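Local structure of B-agarase (Agarivorans gilvus, 5Z6P) at residues F51-S54 with N55-A58; K68-S71 with K72-Y76; N179-L182 with S183-S186; F679-G682 with L683-C687. The protein is a beta-agarase of glycoside hydrolase family 50 that probably cleaves beta-galactosidic linkages in agarose. One frame throughout, in Å; residues are numbered along the deposited sequence.

Contacts 1, 2 and 3 all lie in the agarase CBM-like range, whereas contact 4 sits in the loop between strand 664-668 and helix 689-704. Contacts 1 and 2 are direct neighbours, their centres about 11 Å apart, and backbone and side-chain hydrogen bonds join them. Contact 3, at the start of strand 185-193, has its centre about 24 Å from that of contact 1. Contact 4 touches none of the others; its nearest atoms are about 10 Å from those of contact 2, yet it packs against strands 109-117 and 122-129 of the CBM-like range. No ligand or catalytic residue is identified among the four.

Contact 1 (F51-S54 with N55-A58); sequences FSFS and NVEA
F53, S54 and V56 carry most of this local contact, in which the end of strand 51-54 bends through N55 into strand 56-61. The F53 ring stands against the returning chain because CG is anti to its own carbonyl carbon (chi1 -57°). A58 then lies over one of the ring's faces: its CB is 3.5 Å from the ring centroid and 16° off the normal, a CH-pi contact displaced toward CZ, which comes within 3.4 Å. V56 completes the apolar cluster by bringing CG1 to 3.7 Å from F53 CD2 in an oblique approach. Nearer the backbone, F53 CB is 3.6 Å from V56 O.

S54 contributes differently. Its CB leaves the backbone on the side away from the returning segment, while its carbonyl O meets the other valine branch, V56 CG2, at 3.6 Å. N55 makes the turn with a positive phi, and its ND2 donates to Y76 O at the start of strand 76-81 in the same chain, which fixes the amide. The two short strand segments run at 140° to each other with their axes 6.2 Å apart at closest approach; they make side-chain contacts but no hydrogen bonds with each other. Their backbones pair elsewhere: S52 and S54 bond to F80 and S78 of strand 76-81, and E57 to K68 of strand 64-69. F53 and V56 both touch I67. A chain that bends to change pairing partners around a phenylalanine packed on I67 and V79 is consistent with the rim of the beta-sandwich expected for a CBM-like domain.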
loop_
_atom_site.group_PDB
_atom_site.type_symbol
_atom_site.label_atom_id
_atom_site.label_comp_id
_atom_site.label_asym_id
_atom_site.label_seq_id
_atom_site.Cartn_x
_atom_site.Cartn_y
_atom_site.Cartn_z
ATOM N N PHE A 51 -10.546 20.570 23.573
ATOM C CA PHE A 51 -10.663 20.535 22.112
ATOM C C PHE A 51 -9.946 21.652 21.362
ATOM O O PHE A 51 -10.139 22.815 21.655
ATOM C CB PHE A 51 -12.131 20.569 21.706
ATOM C CG PHE A 51 -12.846 19.265 21.899
ATOM C CD1 PHE A 51 -13.383 18.932 23.122
ATOM C CD2 PHE A 51 -12.995 18.387 20.844
ATOM C CE1 PHE A 51 -14.033 17.745 23.289
ATOM C CE2 PHE A 51 -13.648 17.199 21.016
ATOM C CZ PHE A 51 -14.168 16.877 22.234
ATOM N N SER A 52 -9.137 21.282 20.378
ATOM C CA SER A 52 -8.602 22.238 19.419
ATOM C C SER A 52 -8.650 21.655 18.013
ATOM O O SER A 52 -8.897 20.463 17.833
ATOM C CB SER A 52 -7.172 22.654 19.777
ATOM O OG SER A 52 -6.350 21.539 20.045
ATOM N N PHE A 53 -8.403 22.503 17.022
ATOM C CA PHE A 53 -8.653 22.158 15.631
ATOM C C PHE A 53 -7.575 22.706 14.720
ATOM O O PHE A 53 -6.940 23.700 15.035
ATOM C CB PHE A 53 -10.024 22.688 15.191
ATOM C CG PHE A 53 -11.166 22.180 16.040
ATOM C CD1 PHE A 53 -11.527 22.827 17.209
ATOM C CD2 PHE A 53 -11.855 21.042 15.678
ATOM C CE1 PHE A 53 -12.556 22.345 17.986
ATOM C CE2 PHE A 53 -12.892 20.564 16.448
ATOM C CZ PHE A 53 -13.238 21.210 17.605
ATOM N N SER A 54 -7.370 22.026 13.603
ATOM C CA SER A 54 -6.496 22.495 12.546
ATOM C C SER A 54 -7.098 22.167 11.182
ATOM O O SER A 54 -7.261 20.991 10.828
ATOM C CB SER A 54 -5.113 21.872 12.672
ATOM O OG SER A 54 -4.400 22.016 11.463
ATOM N N ASN A 55 -7.410 23.218 10.425
ATOM C CA ASN A 55 -8.064 23.113 9.116
ATOM C C ASN A 55 -9.419 22.419 9.257
ATOM O O ASN A 55 -9.884 21.721 8.362
ATOM C CB ASN A 55 -7.172 22.391 8.107
ATOM C CG ASN A 55 -5.826 23.072 7.933
ATOM O OD1 ASN A 55 -5.707 24.282 8.106
ATOM N ND2 ASN A 55 -4.806 22.291 7.603
ATOM N N VAL A 56 -10.035 22.654 10.409
ATOM C CA VAL A 56 -11.374 22.195 10.728
ATOM C C VAL A 56 -12.181 23.338 11.314
ATOM O O VAL A 56 -11.782 23.918 12.325
ATOM C CB VAL A 56 -11.364 21.037 11.751
ATOM C CG1 VAL A 56 -12.785 20.680 12.146
ATOM C CG2 VAL A 56 -10.648 19.840 11.180
ATOM N N GLU A 57 -13.312 23.645 10.682
ATOM C CA GLU A 57 -14.299 24.575 11.234
ATOM C C GLU A 57 -15.261 23.867 12.187
ATOM O O GLU A 57 -15.924 22.909 11.810
ATOM C CB GLU A 57 -15.076 25.242 10.108
ATOM C CG GLU A 57 -14.207 26.038 9.185
ATOM C CD GLU A 57 -14.982 26.668 8.041
ATOM O OE1 GLU A 57 -16.200 26.426 7.931
ATOM O OE2 GLU A 57 -14.357 27.405 7.253
ATOM N N ALA A 58 -15.349 24.360 13.413
ATOM C CA ALA A 58 -16.096 23.682 14.470
ATOM C C ALA A 58 -17.157 24.567 15.110
ATOM O O ALA A 58 -16.905 25.717 15.450
ATOM C CB ALA A 58 -15.141 23.184 15.541
#

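Contact 2 (K68-S71 with K72-Y76); sequences KALS and KKHFY
L70 and H74 meet across the tight part of this turn, where H74 N donates to L70 O at 3.0 Å in the plane of the carbonyl. The bond closes a five-residue alpha turn. With H74 CG anti to its carbonyl carbon (chi1 -61°), the imidazole lies beside the same acceptor: L70 O sits at the ring edge, near the ring plane, 3.4 Å from H74 CD2. The L70 CB adds an apolar touch to H74 CD2 at 3.9 Å. L70 is also the centre of an inverse gamma turn, in which S71 N makes a weak bond to A69 O, so the chain curls twice in quick succession.

The looseness is confined to the lysine side chains. K72 and K73 are exposed and run out extended from the turn, although K72 N is bonded to D198 OD1; K73 CG lies over one face of the H74 ring, offset toward the rim.

S71 is buried, and its hydroxyl is bonded to L197 O. The turn brings two acceptors, S71 O and H74 O, to 2.9 Å, an approach that would be electrostatically unfavourable. It is probably eased by a CA-H...O contact from S71 CA to H74 O at 3.2 Å and by H650 NE2, which is hydrogen-bonded to S71 O.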
loop_
_atom_site.group_PDB
_atom_site.type_symbol
_atom_site.label_atom_id
_atom_site.label_comp_id
_atom_site.label_asym_id
_atom_site.label_seq_id
_atom_site.Cartn_x
_atom_site.Cartn_y
_atom_site.Cartn_z
ATOM N N LYS A 68 -16.566 20.832 9.940
ATOM C CA LYS A 68 -16.289 20.839 8.519
ATOM C C LYS A 68 -14.781 20.737 8.320
ATOM O O LYS A 68 -14.046 21.673 8.616
ATOM C CB LYS A 68 -16.829 22.103 7.846
ATOM C CG LYS A 68 -16.551 22.145 6.360
ATOM C CD LYS A 68 -17.069 23.417 5.679
ATOM C CE LYS A 68 -16.628 23.449 4.212
ATOM N NZ LYS A 68 -17.180 24.609 3.464
ATOM N N ALA A 69 -14.323 19.588 7.841
ATOM C CA ALA A 69 -12.911 19.408 7.571
ATOM C C ALA A 69 -12.600 19.974 6.198
ATOM O O ALA A 69 -13.234 19.610 5.215
ATOM C CB ALA A 69 -12.517 17.924 7.660
ATOM N N LEU A 70 -11.629 20.878 6.145
ATOM C CA LEU A 70 -11.261 21.529 4.900
ATOM C C LEU A 70 -10.175 20.733 4.193
ATOM O O LEU A 70 -9.089 21.242 3.921
ATOM C CB LEU A 70 -10.781 22.955 5.165
ATOM C CG LEU A 70 -11.574 23.827 6.137
ATOM C CD1 LEU A 70 -11.019 25.257 6.127
ATOM C CD2 LEU A 70 -13.072 23.815 5.822
ATOM N N SER A 71 -10.485 19.483 3.883
ATOM C CA SER A 71 -9.485 18.539 3.417
ATOM C C SER A 71 -9.290 18.607 1.913
ATOM O O SER A 71 -8.276 18.155 1.409
ATOM C CB SER A 71 -9.863 17.116 3.845
ATOM O OG SER A 71 -11.255 16.880 3.651
ATOM N N LYS A 72 -10.242 19.170 1.177
ATOM C CA LYS A 72 -9.987 19.345 -0.244
ATOM C C LYS A 72 -8.793 20.282 -0.448
ATOM O O LYS A 72 -7.896 20.003 -1.239
ATOM C CB LYS A 72 -11.204 19.886 -0.982
ATOM C CG LYS A 72 -10.937 20.065 -2.468
ATOM C CD LYS A 72 -12.178 20.443 -3.248
ATOM C CE LYS A 72 -11.824 20.729 -4.701
ATOM N NZ LYS A 72 -13.037 20.771 -5.555
ATOM N N LYS A 73 -8.780 21.393 0.274
ATOM C CA LYS A 73 -7.662 22.333 0.169
ATOM C C LYS A 73 -6.433 21.826 0.915
ATOM O O LYS A 73 -5.336 21.798 0.367
ATOM C CB LYS A 73 -8.051 23.704 0.707
ATOM C CG LYS A 73 -6.940 24.731 0.586
ATOM C CD LYS A 73 -7.352 26.067 1.173
ATOM C CE LYS A 73 -6.177 27.051 1.199
ATOM N NZ LYS A 73 -6.456 28.245 2.041
ATOM N N HIS A 74 -6.647 21.413 2.160
ATOM C CA HIS A 74 -5.568 21.071 3.079
ATOM C C HIS A 74 -5.344 19.572 3.186
ATOM O O HIS A 74 -6.287 18.823 3.383
ATOM C CB HIS A 74 -5.864 21.632 4.468
ATOM C CG HIS A 74 -5.974 23.119 4.504
ATOM N ND1 HIS A 74 -4.872 23.948 4.516
ATOM C CD2 HIS A 74 -7.056 23.933 4.519
ATOM C CE1 HIS A 74 -5.271 25.205 4.540
ATOM N NE2 HIS A 74 -6.593 25.225 4.541
ATOM N N PHE A 75 -4.097 19.136 3.075
ATOM C CA PHE A 75 -3.813 17.711 3.164
ATOM C C PHE A 75 -4.113 17.146 4.549
ATOM O O PHE A 75 -4.732 16.112 4.643
ATOM C CB PHE A 75 -2.362 17.394 2.789
ATOM C CG PHE A 75 -2.094 15.925 2.662
ATOM C CD1 PHE A 75 -2.314 15.276 1.472
ATOM C CD2 PHE A 75 -1.656 15.193 3.747
ATOM C CE1 PHE A 75 -2.074 13.911 1.348
ATOM C CE2 PHE A 75 -1.422 13.834 3.640
ATOM C CZ PHE A 75 -1.638 13.188 2.439
ATOM N N TYR A 76 -3.682 17.814 5.611
ATOM C CA TYR A 76 -3.982 17.358 6.974
ATOM C C TYR A 76 -5.057 18.180 7.681
ATOM O O TYR A 76 -4.908 19.376 7.853
ATOM C CB TYR A 76 -2.725 17.375 7.847
ATOM C CG TYR A 76 -1.650 16.430 7.385
ATOM C CD1 TYR A 76 -1.781 15.063 7.577
ATOM C CD2 TYR A 76 -0.499 16.905 6.758
ATOM C CE1 TYR A 76 -0.800 14.185 7.163
ATOM C CE2 TYR A 76 0.493 16.031 6.335
ATOM C CZ TYR A 76 0.331 14.670 6.540
ATOM O OH TYR A 76 1.297 13.782 6.123
#

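Contact 3 (N179-L182 with S183-S186)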
loop_
_atom_site.group_PDB
_atom_site.type_symbol
_atom_site.label_atom_id
_atom_site.label_comp_id
_atom_site.label_asym_id
_atom_site.label_seq_id
_atom_site.Cartn_x
_atom_site.Cartn_y
_atom_site.Cartn_z
ATOM N N ASN A 179 -0.657 -1.879 22.017
ATOM C CA ASN A 179 -0.828 -1.638 23.438
ATOM C C ASN A 179 0.071 -0.508 23.899
ATOM O O ASN A 179 1.288 -0.602 23.810
ATOM C CB ASN A 179 -0.550 -2.910 24.238
ATOM C CG ASN A 179 -1.554 -4.003 23.948
ATOM O OD1 ASN A 179 -2.706 -3.933 24.374
ATOM N ND2 ASN A 179 -1.124 -5.019 23.219
ATOM N N ILE A 180 -0.546 0.573 24.359
ATOM C CA ILE A 180 0.190 1.760 24.776
ATOM C C ILE A 180 0.065 1.934 26.280
ATOM O O ILE A 180 -0.709 1.233 26.929
ATOM C CB ILE A 180 -0.317 3.043 24.061
ATOM C CG1 ILE A 180 -1.787 3.293 24.395
ATOM C CG2 ILE A 180 -0.106 2.951 22.560
ATOM C CD1 ILE A 180 -2.373 4.509 23.715
ATOM N N ASP A 181 0.823 2.867 26.837
ATOM C CA ASP A 181 0.738 3.130 28.266
ATOM C C ASP A 181 -0.565 3.848 28.615
ATOM O O ASP A 181 -0.655 5.069 28.539
ATOM C CB ASP A 181 1.940 3.948 28.731
ATOM C CG ASP A 181 1.913 4.224 30.219
ATOM O OD1 ASP A 181 1.077 3.621 30.931
ATOM O OD2 ASP A 181 2.732 5.047 30.676
ATOM N N LEU A 182 -1.560 3.071 29.019
ATOM C CA LEU A 182 -2.895 3.571 29.318
ATOM C C LEU A 182 -2.948 4.394 30.603
ATOM O O LEU A 182 -3.965 4.991 30.921
ATOM C CB LEU A 182 -3.870 2.399 29.418
ATOM C CG LEU A 182 -3.880 1.452 28.223
ATOM C CD1 LEU A 182 -4.701 0.215 28.523
ATOM C CD2 LEU A 182 -4.418 2.178 26.995
ATOM N N SER A 183 -1.849 4.414 31.343
ATOM C CA SER A 183 -1.791 5.147 32.596
ATOM C C SER A 183 -1.470 6.619 32.359
ATOM O O SER A 183 -1.625 7.448 33.248
ATOM C CB SER A 183 -0.744 4.526 33.523
ATOM O OG SER A 183 0.551 4.597 32.939
ATOM N N ALA A 184 -1.008 6.929 31.157
ATOM C CA ALA A 184 -0.574 8.280 30.823
ATOM C C ALA A 184 -0.914 8.623 29.377
ATOM O O ALA A 184 -0.032 8.746 28.530
ATOM C CB ALA A 184 0.919 8.431 31.067
ATOM N N ILE A 185 -2.206 8.775 29.108
ATOM C CA ILE A 185 -2.689 9.115 27.774
ATOM C C ILE A 185 -2.784 10.638 27.632
ATOM O O ILE A 185 -3.505 11.289 28.378
ATOM C CB ILE A 185 -4.046 8.447 27.507
ATOM C CG1 ILE A 185 -3.867 6.921 27.532
ATOM C CG2 ILE A 185 -4.627 8.925 26.189
ATOM C CD1 ILE A 185 -5.109 6.135 27.266
ATOM N N SER A 186 -2.034 11.195 26.684
ATOM C CA SER A 186 -1.851 12.641 26.610
ATOM C C SER A 186 -2.617 13.356 25.486
ATOM O O SER A 186 -2.802 14.564 25.545
ATOM C CB SER A 186 -0.361 12.962 26.470
ATOM O OG SER A 186 0.168 12.420 25.278
#
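L182 and I185 lie side by side and point the same way, with L182 CD2 4.0 Å from I185 CD1, while D181 and S183 turn their polar groups to another side of the same bend. The isoleucine also reaches back over the turn: its CG1 is 3.8 Å from D181 O and 3.9 Å from L182 O, so the longer branch lies against backbone carbonyls as well as against the leucine. L182 CG and I185 CG1, which carry the touching methyls, are both anti to the carbonyl carbon, and this common setting is consistent with their running alongside each other. I185 is buried, and beyond the turn it packs on I115 and W89.

On the polar side the D181 carboxylate is folded over the turn, its CG anti to the backbone N (chi1 -179°). S183 N donates to D181 OD1 at 3.1 Å, although the exact place of OD1 is less certain because it is modelled too near the serine hydroxyl. The other oxygen, OD2, passes A184 CB at 3.9 Å.

The backbone bond that closes the bend runs from A184 N to D181 O, 3.2 Å long and nearly straight at 165°. Outside partners steady both ends: D181 N is bonded to D117 OD2, and the backbone of A184 to that of H118. Together these features describe a type I beta turn from D181 to A184, with a possible Asx turn on its first half, doubtful because OD1 is poorly placed, delivering the chain into strand 185-193 of the CBM-like domain.

Contact 4 (F679-G682 with L683-C687)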
loop_
_atom_site.group_PDB
_atom_site.type_symbol
_atom_site.label_atom_id
_atom_site.label_comp_id
_atom_site.label_asym_id
_atom_site.label_seq_id
_atom_site.Cartn_x
_atom_site.Cartn_y
_atom_site.Cartn_z
ATOM N N PHE A 679 -13.006 -8.251 7.012
ATOM C CA PHE A 679 -12.766 -7.682 8.320
ATOM C C PHE A 679 -11.929 -6.401 8.271
ATOM O O PHE A 679 -11.756 -5.739 9.278
ATOM C CB PHE A 679 -12.073 -8.703 9.224
ATOM C CG PHE A 679 -12.830 -9.994 9.378
ATOM C CD1 PHE A 679 -14.008 -10.038 10.111
ATOM C CD2 PHE A 679 -12.357 -11.165 8.808
ATOM C CE1 PHE A 679 -14.714 -11.230 10.263
ATOM C CE2 PHE A 679 -13.054 -12.366 8.964
ATOM C CZ PHE A 679 -14.240 -12.392 9.685
ATOM N N HIS A 680 -11.386 -6.086 7.105
ATOM C CA HIS A 680 -10.457 -4.968 6.924
ATOM C C HIS A 680 -10.733 -4.378 5.547
ATOM O O HIS A 680 -10.711 -5.105 4.577
ATOM C CB HIS A 680 -9.000 -5.462 7.041
ATOM C CG HIS A 680 -7.992 -4.386 7.318
ATOM N ND1 HIS A 680 -7.890 -3.232 6.567
ATOM C CD2 HIS A 680 -7.015 -4.312 8.250
ATOM C CE1 HIS A 680 -6.901 -2.493 7.033
ATOM N NE2 HIS A 680 -6.360 -3.121 8.061
ATOM N N ALA A 681 -11.028 -3.079 5.458
ATOM C CA ALA A 681 -11.299 -2.448 4.163
ATOM C C ALA A 681 -10.038 -1.853 3.513
ATOM O O ALA A 681 -10.107 -1.248 2.448
ATOM C CB ALA A 681 -12.358 -1.363 4.302
ATOM N N GLY A 682 -8.893 -2.011 4.156
ATOM C CA GLY A 682 -7.645 -1.606 3.539
ATOM C C GLY A 682 -7.152 -0.218 3.922
ATOM O O GLY A 682 -7.522 0.326 4.956
ATOM N N LEU A 683 -6.315 0.359 3.072
ATOM C CA LEU A 683 -5.577 1.571 3.440
ATOM C C LEU A 683 -6.411 2.843 3.234
ATOM O O LEU A 683 -6.307 3.806 3.986
ATOM C CB LEU A 683 -4.284 1.634 2.640
ATOM C CG LEU A 683 -3.326 0.469 2.903
ATOM C CD1 LEU A 683 -2.079 0.566 2.023
ATOM C CD2 LEU A 683 -2.942 0.432 4.365
ATOM N N VAL A 684 -7.222 2.825 2.188
ATOM C CA VAL A 684 -8.153 3.900 1.890
ATOM C C VAL A 684 -9.534 3.265 1.708
ATOM O O VAL A 684 -9.674 2.290 0.978
ATOM C CB VAL A 684 -7.746 4.671 0.639
ATOM C CG1 VAL A 684 -8.640 5.887 0.448
ATOM C CG2 VAL A 684 -6.259 5.068 0.709
ATOM N N THR A 685 -10.547 3.806 2.369
ATOM C CA THR A 685 -11.798 3.072 2.514
ATOM C C THR A 685 -13.054 3.789 2.012
ATOM O O THR A 685 -13.137 5.014 1.997
ATOM C CB THR A 685 -12.021 2.672 3.991
ATOM O OG1 THR A 685 -12.258 3.837 4.786
ATOM C CG2 THR A 685 -10.818 1.956 4.533
ATOM N N ALA A 686 -14.024 2.979 1.591
ATOM C CA ALA A 686 -15.321 3.428 1.102
ATOM C C ALA A 686 -16.418 2.784 1.958
ATOM O O ALA A 686 -16.138 1.838 2.682
ATOM C CB ALA A 686 -15.492 3.058 -0.352
ATOM N N CYS A 687 -17.656 3.274 1.867
ATOM C CA CYS A 687 -18.730 2.735 2.697
ATOM C C CYS A 687 -19.423 1.556 2.028
ATOM O O CYS A 687 -20.172 0.829 2.661
ATOM C CB CYS A 687 -19.772 3.814 3.038
ATOM S SG CYS A 687 -20.702 4.407 1.640
#
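A chi1 of 68° at T685 sets CG2 anti to the carbonyl carbon and thereby turns the methyl to A681, where CG2 meets A681 CB at 3.7 Å. The same methyl also touches G682 O at 3.7 Å, and T685 CB follows at 4.1 Å from A681 CB. This small apolar contact is the only meeting of side chains across the bend.

Just before it, H680 has CG anti to the backbone N (chi1 -161°), and its ND1 looks forward along the chain and accepts G682 N at 2.9 Å; the donor is almost exactly in the imidazole plane, at the ring edge. The bond spans two residues and holds the ring in a fixed rotation. G682 itself takes a positive phi of 96°, with backbone angles at which a CB would press on the carbonyl O of A681, and it opens the turn, the chain swinging back at L683 and V684. L683 CB starts away from the bend and lies 3.6 Å from G682 C.

Several polar groups of the bend have outside partners. Q110 spans two of them, its NE2 bonding to L683 O and its OE1 to T685 N, while N128 ND2 bonds to T685 OG1. L683 N is bonded to H670 NE2.

Q110 and N128 belong to strands 109-117 and 122-129 of the CBM-like domain. The arrangement is a glycine-containing, buried loop turn between strand 664-668 and helix 689-704, docked on those strands, probably at the interface with the CBM-like domain.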